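Long-range contacts in GGDEF family protein (Caulobacter vibrioides, PDB 3U2A), which is of unspecified function but has a PdeA-like PAS domain that pairs with a second copy of itself: residues 22-27 with 112-117; 29-34 with 105-110; 36-41 with 48-53. All coordinates share one frame; numbering follows the deposited sequence.

Contact 1: residues 22-27 with 112-117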
ATOM      1  N   ALA A  22      -7.553   0.206   2.619  1.00 15.98           N
ATOM      2  CA  ALA A  22      -6.445   0.938   3.217  1.00 17.05           C
ATOM      3  C   ALA A  22      -6.457   2.430   2.865  1.00 16.86           C
ATOM      4  O   ALA A  22      -5.804   3.222   3.539  1.00 19.22           O
ATOM      5  CB  ALA A  22      -5.138   0.301   2.800  1.00 13.45           C
ATOM      6  N   ASP A  23      -7.216   2.805   1.829  1.00 13.66           N
ATOM      7  CA  ASP A  23      -7.248   4.175   1.287  1.00 14.46           C
ATOM      8  C   ASP A  23      -5.890   4.563   0.706  1.00 17.44           C
ATOM      9  O   ASP A  23      -5.379   5.649   0.960  1.00 17.60           O
ATOM     10  CB  ASP A  23      -7.681   5.189   2.349  1.00 21.03           C
ATOM     11  CG  ASP A  23      -8.208   6.477   1.747  1.00 26.87           C
ATOM     12  OD1 ASP A  23      -8.755   6.417   0.626  1.00 28.30           O
ATOM     13  OD2 ASP A  23      -8.075   7.546   2.397  1.00 27.96           O
ATOM     14  N   VAL A  24      -5.315   3.641  -0.060  1.00 12.42           N
ATOM     15  CA  VAL A  24      -3.968   3.757  -0.622  0.50 11.94           C
ATOM     16  C   VAL A  24      -4.043   3.556  -2.151  1.00 12.48           C
ATOM     17  O   VAL A  24      -4.968   2.888  -2.645  1.00 12.11           O
ATOM     18  CB  VAL A  24      -3.044   2.683   0.062  0.50 12.88           C
ATOM     19  CG1 VAL A  24      -1.844   2.262  -0.806  0.50 11.76           C
ATOM     20  CG2 VAL A  24      -2.596   3.158   1.441  0.50 15.07           C
ATOM     21  N   ALA A  25      -3.073   4.091  -2.890  1.00 12.86           N
ATOM     22  CA  ALA A  25      -2.953   3.787  -4.313  1.00 11.42           C
ATOM     23  C   ALA A  25      -1.523   3.356  -4.650  1.00 11.90           C
ATOM     24  O   ALA A  25      -0.573   3.653  -3.911  1.00 13.17           O
ATOM     25  CB  ALA A  25      -3.384   4.971  -5.184  1.00 11.58           C
ATOM     26  N   LEU A  26      -1.378   2.627  -5.749  1.00 11.57           N
ATOM     27  CA  LEU A  26      -0.064   2.255  -6.240  1.00 10.95           C
ATOM     28  C   LEU A  26       0.264   3.130  -7.445  1.00 10.90           C
ATOM     29  O   LEU A  26      -0.629   3.548  -8.171  1.00 13.12           O
ATOM     30  CB  LEU A  26      -0.052   0.778  -6.621  1.00 12.47           C
ATOM     31  CG  LEU A  26      -0.480  -0.230  -5.538  1.00 12.50           C
ATOM     32  CD1 LEU A  26      -0.479  -1.659  -6.080  1.00 14.23           C
ATOM     33  CD2 LEU A  26       0.421  -0.113  -4.298  1.00 15.12           C
ATOM     34  N   TRP A  27       1.543   3.411  -7.644  1.00 11.72           N
ATOM     35  CA  TRP A  27       1.977   4.243  -8.764  1.00 11.83           C
ATOM     36  C   TRP A  27       3.229   3.669  -9.407  1.00 13.30           C
ATOM     37  O   TRP A  27       4.063   3.023  -8.735  1.00 12.85           O
ATOM     38  CB  TRP A  27       2.202   5.706  -8.331  1.00 12.36           C
ATOM     39  CG  TRP A  27       3.233   5.891  -7.220  1.00 10.44           C
ATOM     40  CD1 TRP A  27       2.999   5.878  -5.879  1.00 11.54           C
ATOM     41  CD2 TRP A  27       4.641   6.123  -7.380  1.00 11.31           C
ATOM     42  NE1 TRP A  27       4.177   6.078  -5.186  1.00 11.62           N
ATOM     43  CE2 TRP A  27       5.197   6.243  -6.081  1.00 10.41           C
ATOM     44  CE3 TRP A  27       5.487   6.248  -8.492  1.00 13.23           C
ATOM     45  CZ2 TRP A  27       6.566   6.472  -5.862  1.00 13.36           C
ATOM     46  CZ3 TRP A  27       6.852   6.482  -8.277  1.00 13.15           C
ATOM     47  CH2 TRP A  27       7.379   6.585  -6.972  1.00 14.12           C
ATOM     48  N   VAL A 112       3.945   3.400  -3.348  1.00 10.55           N
ATOM     49  CA  VAL A 112       2.619   3.623  -2.769  0.50 10.62           C
ATOM     50  C   VAL A 112       2.376   5.108  -2.513  1.00 10.85           C
ATOM     51  O   VAL A 112       3.323   5.892  -2.323  1.00 10.58           O
ATOM     52  CB  VAL A 112       2.431   2.801  -1.451  0.50 12.05           C
ATOM     53  CG1 VAL A 112       1.166   3.215  -0.694  0.50 16.02           C
ATOM     54  CG2 VAL A 112       2.362   1.323  -1.770  0.50 11.39           C
ATOM     55  N   VAL A 113       1.111   5.498  -2.528  1.00 10.72           N
ATOM     56  CA  VAL A 113       0.727   6.824  -2.087  1.00 10.86           C
ATOM     57  C   VAL A 113      -0.398   6.648  -1.071  1.00 12.34           C
ATOM     58  O   VAL A 113      -1.328   5.841  -1.263  1.00 11.22           O
ATOM     59  CB  VAL A 113       0.376   7.787  -3.258  1.00 13.50           C
ATOM     60  CG1 VAL A 113      -0.653   7.174  -4.196  1.00 13.21           C
ATOM     61  CG2 VAL A 113      -0.109   9.118  -2.729  1.00 13.58           C
ATOM     62  N   ALA A 114      -0.267   7.366   0.035  1.00 12.13           N
ATOM     63  CA  ALA A 114      -1.137   7.171   1.182  1.00 13.99           C
ATOM     64  C   ALA A 114      -1.546   8.503   1.770  1.00 15.28           C
ATOM     65  O   ALA A 114      -0.804   9.472   1.664  1.00 15.85           O
ATOM     66  CB  ALA A 114      -0.426   6.336   2.225  1.00 16.57           C
ATOM     67  N   PRO A 115      -2.723   8.555   2.410  1.00 16.91           N
ATOM     68  CA  PRO A 115      -3.113   9.807   3.070  1.00 19.65           C
ATOM     69  C   PRO A 115      -2.339   9.975   4.358  1.00 21.10           C
ATOM     70  O   PRO A 115      -2.201   9.024   5.128  1.00 24.16           O
ATOM     71  CB  PRO A 115      -4.603   9.616   3.365  1.00 21.22           C
ATOM     72  CG  PRO A 115      -4.866   8.182   3.253  1.00 17.45           C
ATOM     73  CD  PRO A 115      -3.706   7.479   2.618  1.00 17.84           C
ATOM     74  N   GLU A 116      -1.806  11.164   4.608  1.00 27.30           N
ATOM     75  CA  GLU A 116      -1.010  11.320   5.824  1.00 29.84           C
ATOM     76  C   GLU A 116      -1.878  11.354   7.103  1.00 35.72           C
ATOM     77  O   GLU A 116      -1.373  11.178   8.219  1.00 37.70           O
ATOM     78  CB  GLU A 116      -0.003  12.473   5.710  1.00 33.47           C
ATOM     79  CG  GLU A 116      -0.505  13.806   6.146  1.00 36.75           C
ATOM     80  CD  GLU A 116       0.619  14.732   6.561  1.00 44.12           C
ATOM     81  OE1 GLU A 116       1.791  14.459   6.206  1.00 45.79           O
ATOM     82  OE2 GLU A 116       0.321  15.735   7.244  1.00 44.70           O
ATOM     83  N   THR A 117      -3.187  11.530   6.913  1.00 34.66           N
ATOM     84  CA  THR A 117      -4.171  11.421   7.987  1.00 38.72           C
ATOM     85  C   THR A 117      -4.209  10.007   8.592  1.00 39.43           C
ATOM     86  O   THR A 117      -4.792   9.792   9.659  1.00 40.26           O
ATOM     87  CB  THR A 117      -5.583  11.880   7.510  1.00 38.63           C
ATOM     88  OG1 THR A 117      -6.412  12.155   8.645  1.00 50.44           O
ATOM     89  CG2 THR A 117      -6.259  10.837   6.606  1.00 39.65           C
TER

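Contact 2: residues 29-34 with 105-110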
ATOM      1  N   TRP A  29       6.071   5.333 -12.285  1.00 12.64           N
ATOM      2  CA  TRP A  29       6.500   6.517 -13.033  1.00 11.08           C
ATOM      3  C   TRP A  29       7.544   6.117 -14.071  1.00 11.40           C
ATOM      4  O   TRP A  29       8.577   5.505 -13.748  1.00 12.02           O
ATOM      5  CB  TRP A  29       7.002   7.614 -12.067  1.00 13.51           C
ATOM      6  CG  TRP A  29       7.809   8.722 -12.724  1.00 11.04           C
ATOM      7  CD1 TRP A  29       9.068   9.148 -12.371  1.00 12.13           C
ATOM      8  CD2 TRP A  29       7.408   9.536 -13.831  1.00 12.77           C
ATOM      9  NE1 TRP A  29       9.473  10.169 -13.202  1.00 12.65           N
ATOM     10  CE2 TRP A  29       8.471  10.426 -14.105  1.00 12.94           C
ATOM     11  CE3 TRP A  29       6.252   9.598 -14.624  1.00 14.08           C
ATOM     12  CZ2 TRP A  29       8.412  11.364 -15.142  1.00 13.89           C
ATOM     13  CZ3 TRP A  29       6.193  10.531 -15.650  1.00 13.85           C
ATOM     14  CH2 TRP A  29       7.270  11.401 -15.901  1.00 14.06           C
ATOM     15  N   GLU A  30       7.249   6.416 -15.330  1.00 11.65           N
ATOM     16  CA  GLU A  30       8.142   6.049 -16.433  1.00 14.12           C
ATOM     17  C   GLU A  30       8.564   7.306 -17.185  1.00 13.79           C
ATOM     18  O   GLU A  30       7.852   7.741 -18.107  1.00 14.27           O
ATOM     19  CB  GLU A  30       7.432   5.109 -17.413  1.00 17.66           C
ATOM     20  CG  GLU A  30       6.994   3.766 -16.852  1.00 24.82           C
ATOM     21  CD  GLU A  30       6.085   3.002 -17.820  1.00 35.48           C
ATOM     22  OE1 GLU A  30       5.878   3.466 -18.973  1.00 42.07           O
ATOM     23  OE2 GLU A  30       5.565   1.941 -17.422  1.00 31.93           O
ATOM     24  N   PRO A  31       9.707   7.910 -16.800  1.00 12.99           N
ATOM     25  CA  PRO A  31      10.117   9.144 -17.472  1.00 14.38           C
ATOM     26  C   PRO A  31      10.367   8.981 -18.974  1.00 15.66           C
ATOM     27  O   PRO A  31      10.171   9.933 -19.717  1.00 16.17           O
ATOM     28  CB  PRO A  31      11.404   9.558 -16.735  1.00 14.72           C
ATOM     29  CG  PRO A  31      11.816   8.370 -15.938  1.00 14.51           C
ATOM     30  CD  PRO A  31      10.577   7.586 -15.656  1.00 12.35           C
ATOM     31  N   GLU A  32      10.781   7.786 -19.411  1.00 14.01           N
ATOM     32  CA  GLU A  32      11.010   7.512 -20.835  1.00 19.20           C
ATOM     33  C   GLU A  32       9.774   7.753 -21.693  1.00 18.74           C
ATOM     34  O   GLU A  32       9.889   8.143 -22.852  1.00 20.94           O
ATOM     35  CB  GLU A  32      11.451   6.066 -21.023  1.00 21.35           C
ATOM     36  CG  GLU A  32      12.887   5.833 -20.681  1.00 37.17           C
ATOM     37  CD  GLU A  32      13.810   6.234 -21.816  1.00 53.08           C
ATOM     38  OE1 GLU A  32      13.427   6.074 -23.003  1.00 57.39           O
ATOM     39  OE2 GLU A  32      14.926   6.707 -21.519  1.00 58.67           O
ATOM     40  N   THR A  33       8.602   7.511 -21.112  1.00 16.51           N
ATOM     41  CA  THR A  33       7.331   7.587 -21.845  1.00 16.10           C
ATOM     42  C   THR A  33       6.451   8.733 -21.341  1.00 13.38           C
ATOM     43  O   THR A  33       5.346   8.959 -21.861  1.00 14.44           O
ATOM     44  CB  THR A  33       6.551   6.258 -21.737  1.00 15.21           C
ATOM     45  OG1 THR A  33       6.275   5.985 -20.363  1.00 18.54           O
ATOM     46  CG2 THR A  33       7.351   5.095 -22.319  1.00 19.77           C
ATOM     47  N   ASP A  34       6.959   9.465 -20.349  1.00 13.71           N
ATOM     48  CA  ASP A  34       6.215  10.538 -19.661  1.00 15.54           C
ATOM     49  C   ASP A  34       4.846  10.064 -19.141  1.00 15.36           C
ATOM     50  O   ASP A  34       3.841  10.786 -19.239  1.00 15.93           O
ATOM     51  CB  ASP A  34       6.062  11.775 -20.564  1.00 12.89           C
ATOM     52  CG  ASP A  34       5.686  13.018 -19.779  1.00 12.63           C
ATOM     53  OD1 ASP A  34       6.251  13.231 -18.692  1.00 17.54           O
ATOM     54  OD2 ASP A  34       4.814  13.787 -20.236  1.00 13.97           O
ATOM     55  N   GLU A 105      15.275  -2.431 -13.358  1.00 18.81           N
ATOM     56  CA  GLU A 105      15.146  -2.575 -14.788  1.00 23.28           C
ATOM     57  C   GLU A 105      14.584  -1.290 -15.401  1.00 20.35           C
ATOM     58  O   GLU A 105      13.510  -0.826 -15.011  1.00 23.84           O
ATOM     59  CB  GLU A 105      14.257  -3.789 -15.079  1.00 22.12           C
ATOM     60  CG  GLU A 105      13.880  -3.972 -16.516  1.00 26.28           C
ATOM     61  CD  GLU A 105      13.391  -5.373 -16.819  1.00 29.96           C
ATOM     62  OE1 GLU A 105      13.116  -5.639 -18.011  1.00 36.55           O
ATOM     63  OE2 GLU A 105      13.282  -6.198 -15.879  1.00 25.86           O
ATOM     64  N   GLY A 106      15.316  -0.729 -16.360  1.00 24.91           N
ATOM     65  CA  GLY A 106      14.943   0.539 -16.987  1.00 25.77           C
ATOM     66  C   GLY A 106      15.217   1.736 -16.087  1.00 21.21           C
ATOM     67  O   GLY A 106      15.932   1.633 -15.079  1.00 22.41           O
ATOM     68  N   VAL A 107      14.682   2.884 -16.483  1.00 17.99           N
ATOM     69  CA  VAL A 107      14.763   4.098 -15.693  1.00 16.43           C
ATOM     70  C   VAL A 107      13.310   4.376 -15.297  1.00 14.71           C
ATOM     71  O   VAL A 107      12.588   5.071 -16.001  1.00 16.59           O
ATOM     72  CB  VAL A 107      15.430   5.295 -16.461  1.00 16.86           C
ATOM     73  CG1 VAL A 107      15.442   6.553 -15.601  1.00 15.99           C
ATOM     74  CG2 VAL A 107      16.879   4.958 -16.879  1.00 21.43           C
ATOM     75  N   ARG A 108      12.895   3.770 -14.182  1.00 12.89           N
ATOM     76  CA  ARG A 108      11.491   3.751 -13.729  1.00 12.55           C
ATOM     77  C   ARG A 108      11.447   3.745 -12.205  1.00 12.37           C
ATOM     78  O   ARG A 108      12.348   3.191 -11.551  1.00 12.72           O
ATOM     79  CB  ARG A 108      10.786   2.476 -14.216  1.00 17.08           C
ATOM     80  CG  ARG A 108      10.776   2.266 -15.712  1.00 26.28           C
ATOM     81  CD  ARG A 108      10.802   0.783 -16.046  1.00 36.36           C
ATOM     82  NE  ARG A 108       9.603   0.107 -15.573  1.00 37.15           N
ATOM     83  CZ  ARG A 108       9.578  -0.968 -14.792  1.00 32.67           C
ATOM     84  NH1 ARG A 108      10.700  -1.550 -14.365  1.00 34.60           N
ATOM     85  NH2 ARG A 108       8.403  -1.469 -14.446  1.00 29.86           N
ATOM     86  N   ALA A 109      10.383   4.323 -11.644  1.00 11.80           N
ATOM     87  CA  ALA A 109      10.135   4.283 -10.199  1.00 11.28           C
ATOM     88  C   ALA A 109       8.731   3.753  -9.932  1.00 12.58           C
ATOM     89  O   ALA A 109       7.853   3.837 -10.786  1.00 13.12           O
ATOM     90  CB  ALA A 109      10.308   5.677  -9.587  1.00 12.56           C
ATOM     91  N   ALA A 110       8.525   3.197  -8.752  1.00 12.84           N
ATOM     92  CA  ALA A 110       7.203   2.696  -8.368  1.00 12.62           C
ATOM     93  C   ALA A 110       7.031   2.802  -6.863  1.00 13.42           C
ATOM     94  O   ALA A 110       8.010   2.904  -6.133  1.00 12.13           O
ATOM     95  CB  ALA A 110       7.042   1.238  -8.827  1.00 11.20           C
TER
HETATM   96  O   HOH W   1       6.998  -0.045 -16.412  1.00 39.43           O
HETATM   97  O   HOH W   2      10.624   5.145 -18.108  1.00 17.27           O

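Contact 3: residues 36-41 with 48-53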
ATOM      1  N   LEU A  36       2.780   8.518 -15.863  1.00 12.25           N
ATOM      2  CA  LEU A  36       2.577   8.163 -14.461  1.00 11.40           C
ATOM      3  C   LEU A  36       1.292   7.334 -14.409  1.00 11.95           C
ATOM      4  O   LEU A  36       0.225   7.793 -14.830  1.00 15.89           O
ATOM      5  CB  LEU A  36       2.441   9.415 -13.573  1.00 11.13           C
ATOM      6  CG  LEU A  36       2.087   9.115 -12.105  1.00 15.05           C
ATOM      7  CD1 LEU A  36       3.308   8.589 -11.353  1.00 13.24           C
ATOM      8  CD2 LEU A  36       1.511  10.334 -11.425  1.00 19.87           C
ATOM      9  N   ARG A  37       1.385   6.111 -13.909  1.00 12.65           N
ATOM     10  CA  ARG A  37       0.204   5.257 -13.776  1.00 14.51           C
ATOM     11  C   ARG A  37      -0.221   5.101 -12.325  1.00 15.47           C
ATOM     12  O   ARG A  37       0.627   4.971 -11.436  1.00 12.18           O
ATOM     13  CB  ARG A  37       0.471   3.882 -14.405  1.00 16.25           C
ATOM     14  CG  ARG A  37       0.593   3.916 -15.934  1.00 26.09           C
ATOM     15  CD  ARG A  37       1.646   2.926 -16.431  1.00 28.07           C
ATOM     16  NE  ARG A  37       1.272   1.547 -16.201  1.00 30.18           N
ATOM     17  CZ  ARG A  37       2.128   0.543 -16.017  1.00 29.16           C
ATOM     18  NH1 ARG A  37       3.448   0.741 -16.007  1.00 30.80           N
ATOM     19  NH2 ARG A  37       1.657  -0.670 -15.818  1.00 28.08           N
ATOM     20  N   LEU A  38      -1.538   5.112 -12.097  1.00 12.71           N
ATOM     21  CA  LEU A  38      -2.118   4.908 -10.768  1.00 14.03           C
ATOM     22  C   LEU A  38      -3.123   3.757 -10.733  1.00 19.48           C
ATOM     23  O   LEU A  38      -3.852   3.524 -11.705  1.00 18.85           O
ATOM     24  CB  LEU A  38      -2.803   6.187 -10.284  1.00 14.49           C
ATOM     25  CG  LEU A  38      -1.892   7.342  -9.894  1.00 16.63           C
ATOM     26  CD1 LEU A  38      -2.675   8.653  -9.959  1.00 22.52           C
ATOM     27  CD2 LEU A  38      -1.324   7.119  -8.496  1.00 19.54           C
ATOM     28  N   ASN A  39      -3.145   3.043  -9.608  1.00 16.02           N
ATOM     29  CA  ASN A  39      -4.086   1.958  -9.365  1.00 14.83           C
ATOM     30  C   ASN A  39      -4.500   1.951  -7.893  1.00 15.22           C
ATOM     31  O   ASN A  39      -3.652   1.993  -7.006  1.00 16.13           O
ATOM     32  CB  ASN A  39      -3.446   0.615  -9.730  1.00 14.70           C
ATOM     33  CG  ASN A  39      -4.440  -0.524  -9.733  1.00 16.66           C
ATOM     34  OD1 ASN A  39      -4.244  -1.533  -9.054  1.00 18.84           O
ATOM     35  ND2 ASN A  39      -5.511  -0.378 -10.513  1.00 17.43           N
ATOM     36  N   GLY A  40      -5.802   1.889  -7.640  1.00 17.11           N
ATOM     37  CA  GLY A  40      -6.310   1.836  -6.269  1.00 15.73           C
ATOM     38  C   GLY A  40      -7.143   3.053  -5.940  1.00 14.87           C
ATOM     39  O   GLY A  40      -7.899   3.538  -6.784  1.00 14.65           O
ATOM     40  N   ALA A  41      -6.973   3.571  -4.723  1.00 13.99           N
ATOM     41  CA  ALA A  41      -7.861   4.608  -4.176  1.00 15.17           C
ATOM     42  C   ALA A  41      -7.493   6.025  -4.628  1.00 14.72           C
ATOM     43  O   ALA A  41      -7.471   6.966  -3.814  1.00 15.17           O
ATOM     44  CB  ALA A  41      -7.920   4.515  -2.625  1.00 14.04           C
ATOM     45  N   GLY A  48      -7.926  11.468  -8.483  1.00 13.34           N
ATOM     46  CA  GLY A  48      -8.856  11.031  -9.517  1.00 16.70           C
ATOM     47  C   GLY A  48      -8.604  11.561 -10.919  1.00 19.87           C
ATOM     48  O   GLY A  48      -8.653  10.784 -11.874  1.00 22.58           O
ATOM     49  N   PRO A  49      -8.341  12.879 -11.059  1.00 21.01           N
ATOM     50  CA  PRO A  49      -8.050  13.470 -12.377  1.00 20.66           C
ATOM     51  C   PRO A  49      -6.827  12.888 -13.100  1.00 22.29           C
ATOM     52  O   PRO A  49      -6.730  13.005 -14.322  1.00 23.54           O
ATOM     53  CB  PRO A  49      -7.809  14.941 -12.042  1.00 21.90           C
ATOM     54  CG  PRO A  49      -8.688  15.183 -10.871  1.00 22.64           C
ATOM     55  CD  PRO A  49      -8.529  13.934 -10.040  1.00 20.45           C
ATOM     56  N   LEU A  50      -5.915  12.276 -12.353  1.00 18.64           N
ATOM     57  CA  LEU A  50      -4.692  11.705 -12.920  1.00 18.68           C
ATOM     58  C   LEU A  50      -4.837  10.249 -13.329  1.00 17.94           C
ATOM     59  O   LEU A  50      -4.075   9.761 -14.160  1.00 19.21           O
ATOM     60  CB  LEU A  50      -3.542  11.799 -11.912  1.00 18.37           C
ATOM     61  CG  LEU A  50      -3.197  13.175 -11.326  1.00 18.49           C
ATOM     62  CD1 LEU A  50      -2.006  13.054 -10.386  1.00 14.69           C
ATOM     63  CD2 LEU A  50      -2.937  14.186 -12.419  1.00 16.10           C
ATOM     64  N   ALA A  51      -5.779   9.552 -12.708  1.00 17.85           N
ATOM     65  CA  ALA A  51      -5.937   8.110 -12.911  1.00 16.60           C
ATOM     66  C   ALA A  51      -6.746   7.820 -14.173  1.00 19.16           C
ATOM     67  O   ALA A  51      -7.667   8.573 -14.494  1.00 21.17           O
ATOM     68  CB  ALA A  51      -6.606   7.493 -11.705  1.00 19.70           C
ATOM     69  N   PRO A  52      -6.444   6.713 -14.878  1.00 18.91           N
ATOM     70  CA  PRO A  52      -5.464   5.650 -14.601  1.00 17.81           C
ATOM     71  C   PRO A  52      -4.021   5.985 -15.023  1.00 17.04           C
ATOM     72  O   PRO A  52      -3.075   5.305 -14.599  1.00 17.48           O
ATOM     73  CB  PRO A  52      -5.999   4.487 -15.437  1.00 19.76           C
ATOM     74  CG  PRO A  52      -6.617   5.151 -16.604  1.00 22.08           C
ATOM     75  CD  PRO A  52      -7.268   6.388 -16.057  1.00 20.30           C
ATOM     76  N   GLU A  53      -3.865   7.011 -15.860  1.00 17.33           N
ATOM     77  CA  GLU A  53      -2.556   7.405 -16.382  1.00 17.05           C
ATOM     78  C   GLU A  53      -2.556   8.875 -16.731  1.00 16.30           C
ATOM     79  O   GLU A  53      -3.566   9.394 -17.197  1.00 18.05           O
ATOM     80  CB  GLU A  53      -2.251   6.604 -17.640  1.00 20.00           C
ATOM     81  CG  GLU A  53      -0.854   6.753 -18.181  1.00 28.12           C
ATOM     82  CD  GLU A  53      -0.652   5.867 -19.377  1.00 33.87           C
ATOM     83  OE1 GLU A  53       0.146   4.917 -19.278  1.00 43.73           O
ATOM     84  OE2 GLU A  53      -1.323   6.102 -20.400  1.00 35.00           O
TER
HETATM   85  O   HOH W   3      -2.202   8.161 -13.250  1.00 32.72           O

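Contact 1: residues 22-27 with 112-117
The indole of Trp-27 turns its pyrrole edge to strand 109-113, with Val-112 O and Val-113 N lying at that edge in the ring plane, while the ring also meets that of Trp-98 with the planes at about 55°. The backbones here form the antiparallel pairing of 25-30 and 109-113, the first and last strands of the PAS sheet. Trp-27 NE1 reaches Val-112 O at 3.0 Å, a weak, bent bond (147°). Trp-27 CG sits between its backbone N and carbonyl carbon (chi1 58°), and this rotation folds the indole toward 109-113. Ala-25 and Val-113 are the hydrogen-bonded pair: Ala-25 N gives to Val-113 O at 3.0 Å and Val-113 N to Ala-25 O at 2.9 Å. On their face of the sheet, Ala-25 CB packs on Val-113 CG1 at 3.6 Å. Leu-26 and Val-112, the non-hydrogen-bonded pair, occupy the other face, where Leu-26 CD2 presses on Val-112 CG2 at 3.5 Å, tighter than usual van der Waals contact. Leu-19 of helix 12-22 also touches Leu-26, and Trp-10 and Ala-22 of the second subunit pack against the pair. Asp-23, with positive phi, closes helix 12-22 as the C-prime residue of a Schellman motif. Pro-115 ends the contact, its CG 3.4 Å from Asp-23 OD2 and its CD 3.0 Å from the buried Asp-23 O, a carbonyl oxygen without a hydrogen-bond partner in the model.

Contact 2: residues 29-34 with 105-110
Glu-30 and Arg-108 both set CG beside the backbone N (chi1 -63° and -58°), which brings the two CG atoms within 4.2 Å of each other across the strand pair. Beyond that point the side chains differ. Glu-30 runs on extended through CD, whereas Arg-108 bends at chi2 and chi3, which turns the edge of its guanidinium to Glu-105 of its own segment. There NH1 donates to Glu-105 O at 3.0 Å, almost exactly in the guanidinium plane, and this bond, with the water on NE and the salt bridge of NH2, would restrain the rotation of the group. The opposite charges do not touch: one water joins them, giving to Glu-30 OE2 at 2.6 Å and accepting from Arg-108 NE at 2.7 Å. Each charge has a direct partner elsewhere, Arg-37 for Glu-30 and Glu-17 of the second subunit for Arg-108.

The backbones meet as an antiparallel hydrogen-bonded pair, Trp-29 with Ala-109, in which Trp-29 N gives to Ala-109 O at 2.8 Å and Ala-109 N returns a bond to Trp-29 O. Pro-31 stops this ladder because it lacks an N-H; its CD lies 3.2 Å from Val-107 O. That oxygen instead takes a hydrogen bond from a second water, which accepts from Glu-32 N at 2.9 Å. Pro-31 CG and Val-107 CG1 add a small apolar touch at the outer end of the pair. Pro-31 N also lies 3.9 Å above the centre of the Trp-29 ring.

The contact thus closes one end of the pairing of the first and last strands of the PAS sheet, 25-30 and 109-113. Trp-102 of strand 98-102 touches Pro-31, Val-107 and Ala-109, while Trp-29 NE1 bonds to Leu-75 O at the end of helix 68-75.

Contact 3: residues 36-41 with 48-53
Leu-38 N donates a hydrogen bond to Pro-52 O at 2.9 Å, the one direct hydrogen bond between the segments, at the edge of the PAS sheet. The bond is nearly straight at the hydrogen (167°), yet the N lies well above the carbonyl plane. Toward Arg-37 and Glu-53 the backbones also meet through CA-H...O contacts, Glu-53 CA 3.2 Å from Leu-36 O and Arg-37 CA 3.4 Å from the same Pro-52 O. These two residues form an antiparallel non-hydrogen-bonded pair where strand 35-40 receives the short strand 53-54. Glu-53 CG is anti to its backbone N (chi1 -171°) with the chain extended beyond, which lays OE1 3.5 Å from Arg-37 CG; guanidinium and carboxylate planes are 76° apart. One water bridges two carbonyls, giving to Leu-36 O at 2.9 Å and to Leu-50 O at 2.6 Å. Leu-38 points CD1 at Leu-50 CB, 3.8 Å away.

Further out, a cis peptide bond precedes Pro-52, at the bend where the loop enters the edge strand. Phe-59 and Leu-62 of helix 56-62 cover Leu-50. Arg-37 NH1 makes a salt bridge with Glu-30 OE2, and NH2 bonds to Ile-9 O of the second subunit. Ionic attraction across this contact is therefore probably modest; the backbone bond, the water and the Leu-38/Leu-50 packing tie the loop to 35-40, while Leu-36 bonds onward to Cys-54.

In the fold
Contacts 1 and 2, whose centres are about 20 Å apart on opposite sides of the chain's centre, join the same two strands, 25-30 and 109-113; contact 3 adds the edge on the other side of 25-30, through strand 35-40. Contact 1 is buried and relies on backbone bonds, valine, leucine and alanine packing and an indole edge. Contact 2, partly buried at the strand ends, keeps a pair of backbone bonds but has little apolar packing, and bridging waters join its polar groups. Contact 3, also partly buried, mixes both, with leucines inside and charged groups outside. Leu-26 N probably bonds to Asn-39 O between contacts 1 and 3. All three contacts reach the second subunit.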